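Local coordinates for protein metallo-carboxypeptidase (Pseudomonas aeruginosa, PDB 4A39) that is a zinc-dependent carboxypeptidase of the M14 family, related to the cytosolic carboxypeptidases, that probably removes C-terminal residues from peptide substrates, at residues I36-R41 and F67-A72. Sequence-based numbering, arbitrary orientation.
Sequences IRLAIR and FTLVNA
L38, F67 and I36 pack on one side of two neighbouring parallel strands, 36-39 and 65-69. I36 and F67 stand side by side, and the delta methyl of the isoleucine lies over one face of the phenyl ring in a CH-pi contact, CD1 3.7 Å from the ring centroid and 21° off its normal. With chi1 of I36 at -58°, the gamma methyl CG2 is anti to the backbone N and also meets the ring, at F67 CD2. L38 instead comes to the ring edge, its CD1 4.1 Å from F67 CD2, while its CB touches L69 CD2. F54 of strand 53-57 packs against both L38 and F67.

Between the backbones, L38 uses both its polar atoms: its N donates to T68 O (2.9 Å), and its O accepts from V70 N. The bond from T68 N to I36 O is weak, but a water bridges that carbonyl to T68 OG1. Where the strands end, L69-A72 form a type I turn and the N71 carboxamide takes up both polar backbone atoms of I40: OD1 accepts from I40 N at 2.9 Å, and ND2 donates to I40 O at 3.0 Å, on a lone pair in the carbonyl plane. Opposite the phenyl side, the bent R37 chain lays one guanidinium face against V70 CG1, 3.3 Å from NH2, while NH1 forms a salt bridge with D105.

Within the N-terminal beta domain, away from the zinc site, a side-chain amide thus takes over the bonding of the I40 N-H and carbonyl past the last bridge of the parallel ladder, and its two bonds should fix the amide's rotation.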
loop_
_atom_site.group_PDB
_atom_site.type_symbol
_atom_site.label_atom_id
_atom_site.label_comp_id
_atom_site.label_asym_id
_atom_site.label_seq_id
_atom_site.Cartn_x
_atom_site.Cartn_y
_atom_site.Cartn_z
ATOM N N ILE A 36 -12.028 -8.836 -26.410
ATOM C CA ILE A 36 -10.763 -9.215 -25.786
ATOM C C ILE A 36 -11.065 -9.928 -24.464
ATOM O O ILE A 36 -11.707 -9.363 -23.584
ATOM C CB ILE A 36 -9.890 -7.972 -25.540
ATOM C CG1 ILE A 36 -9.648 -7.254 -26.873
ATOM C CG2 ILE A 36 -8.554 -8.374 -24.910
ATOM C CD1 ILE A 36 -9.059 -5.863 -26.732
ATOM N N ARG A 37 -10.604 -11.172 -24.337
ATOM C CA ARG A 37 -10.852 -11.975 -23.140
ATOM C C ARG A 37 -9.542 -12.255 -22.421
ATOM O O ARG A 37 -8.588 -12.728 -23.030
ATOM C CB ARG A 37 -11.512 -13.306 -23.531
ATOM C CG ARG A 37 -12.742 -13.171 -24.419
ATOM C CD ARG A 37 -13.926 -12.574 -23.684
ATOM N NE ARG A 37 -14.556 -13.529 -22.774
ATOM C CZ ARG A 37 -15.658 -13.276 -22.076
ATOM N NH1 ARG A 37 -16.256 -12.097 -22.184
ATOM N NH2 ARG A 37 -16.164 -14.202 -21.271
ATOM N N LEU A 38 -9.514 -11.972 -21.120
ATOM C CA LEU A 38 -8.321 -12.170 -20.305
ATOM C C LEU A 38 -8.705 -12.739 -18.945
ATOM O O LEU A 38 -9.858 -12.652 -18.533
ATOM C CB LEU A 38 -7.613 -10.831 -20.075
ATOM C CG LEU A 38 -7.281 -9.982 -21.301
ATOM C CD1 LEU A 38 -6.946 -8.568 -20.852
ATOM C CD2 LEU A 38 -6.127 -10.606 -22.071
ATOM N N ALA A 39 -7.726 -13.314 -18.252
ATOM C CA ALA A 39 -7.951 -13.861 -16.917
ATOM C C ALA A 39 -6.845 -13.390 -15.973
ATOM O O ALA A 39 -5.699 -13.202 -16.385
ATOM C CB ALA A 39 -7.982 -15.385 -16.958
ATOM N N ILE A 40 -7.200 -13.185 -14.711
ATOM C CA ILE A 40 -6.234 -12.757 -13.712
ATOM C C ILE A 40 -5.530 -14.015 -13.207
ATOM O O ILE A 40 -6.148 -15.077 -13.061
ATOM C CB ILE A 40 -6.938 -12.021 -12.543
ATOM C CG1 ILE A 40 -7.757 -10.850 -13.098
ATOM C CG2 ILE A 40 -5.902 -11.500 -11.542
ATOM C CD1 ILE A 40 -8.604 -10.132 -12.053
ATOM N N ARG A 41 -4.230 -13.900 -12.967
ATOM C CA ARG A 41 -3.430 -15.029 -12.497
ATOM C C ARG A 41 -3.348 -15.102 -10.972
ATOM O O ARG A 41 -3.082 -14.100 -10.306
ATOM C CB ARG A 41 -2.010 -14.928 -13.062
ATOM C CG ARG A 41 -1.130 -16.147 -12.803
ATOM C CD ARG A 41 0.321 -15.724 -12.606
ATOM N NE ARG A 41 0.534 -15.175 -11.269
ATOM C CZ ARG A 41 1.154 -14.028 -11.010
ATOM N NH1 ARG A 41 1.633 -13.282 -12.000
ATOM N NH2 ARG A 41 1.292 -13.626 -9.752
ATOM N N PHE A 67 -12.425 -4.844 -23.234
ATOM C CA PHE A 67 -11.756 -5.871 -22.443
ATOM C C PHE A 67 -12.658 -6.507 -21.396
ATOM O O PHE A 67 -13.565 -5.860 -20.868
ATOM C CB PHE A 67 -10.553 -5.258 -21.719
ATOM C CG PHE A 67 -9.522 -4.662 -22.634
ATOM C CD1 PHE A 67 -9.679 -3.370 -23.135
ATOM C CD2 PHE A 67 -8.386 -5.387 -22.987
ATOM C CE1 PHE A 67 -8.719 -2.807 -23.972
ATOM C CE2 PHE A 67 -7.416 -4.833 -23.825
ATOM C CZ PHE A 67 -7.582 -3.538 -24.319
ATOM N N THR A 68 -12.391 -7.774 -21.097
ATOM C CA THR A 68 -13.134 -8.502 -20.078
ATOM C C THR A 68 -12.201 -9.397 -19.271
ATOM O O THR A 68 -11.443 -10.179 -19.840
ATOM C CB THR A 68 -14.227 -9.418 -20.679
ATOM O OG1 THR A 68 -15.225 -8.624 -21.332
ATOM C CG2 THR A 68 -14.884 -10.248 -19.569
ATOM N N LEU A 69 -12.237 -9.252 -17.949
ATOM C CA LEU A 69 -11.449 -10.110 -17.070
ATOM C C LEU A 69 -12.501 -11.148 -16.686
ATOM O O LEU A 69 -13.285 -10.949 -15.759
ATOM C CB LEU A 69 -10.951 -9.329 -15.849
ATOM C CG LEU A 69 -10.102 -8.099 -16.191
ATOM C CD1 LEU A 69 -9.468 -7.546 -14.918
ATOM C CD2 LEU A 69 -9.019 -8.484 -17.198
ATOM N N VAL A 70 -12.513 -12.244 -17.438
ATOM C CA VAL A 70 -13.497 -13.311 -17.277
ATOM C C VAL A 70 -13.609 -14.012 -15.931
ATOM O O VAL A 70 -14.674 -14.541 -15.604
ATOM C CB VAL A 70 -13.305 -14.402 -18.357
ATOM C CG1 VAL A 70 -13.276 -13.768 -19.740
ATOM C CG2 VAL A 70 -12.033 -15.191 -18.088
ATOM N N ASN A 71 -12.535 -14.021 -15.145
ATOM C CA ASN A 71 -12.586 -14.706 -13.858
ATOM C C ASN A 71 -12.646 -13.772 -12.652
ATOM O O ASN A 71 -12.351 -14.172 -11.528
ATOM C CB ASN A 71 -11.409 -15.685 -13.732
ATOM C CG ASN A 71 -10.058 -14.992 -13.729
ATOM O OD1 ASN A 71 -9.937 -13.833 -14.126
ATOM N ND2 ASN A 71 -9.024 -15.716 -13.290
ATOM N N ALA A 72 -13.052 -12.529 -12.887
ATOM C CA ALA A 72 -13.163 -11.551 -11.806
ATOM C C ALA A 72 -14.103 -12.063 -10.709
ATOM O O ALA A 72 -13.912 -11.780 -9.527
ATOM C CB ALA A 72 -13.671 -10.217 -12.362
HETATM O O HOH W 1 -14.444 -8.602 -23.838
#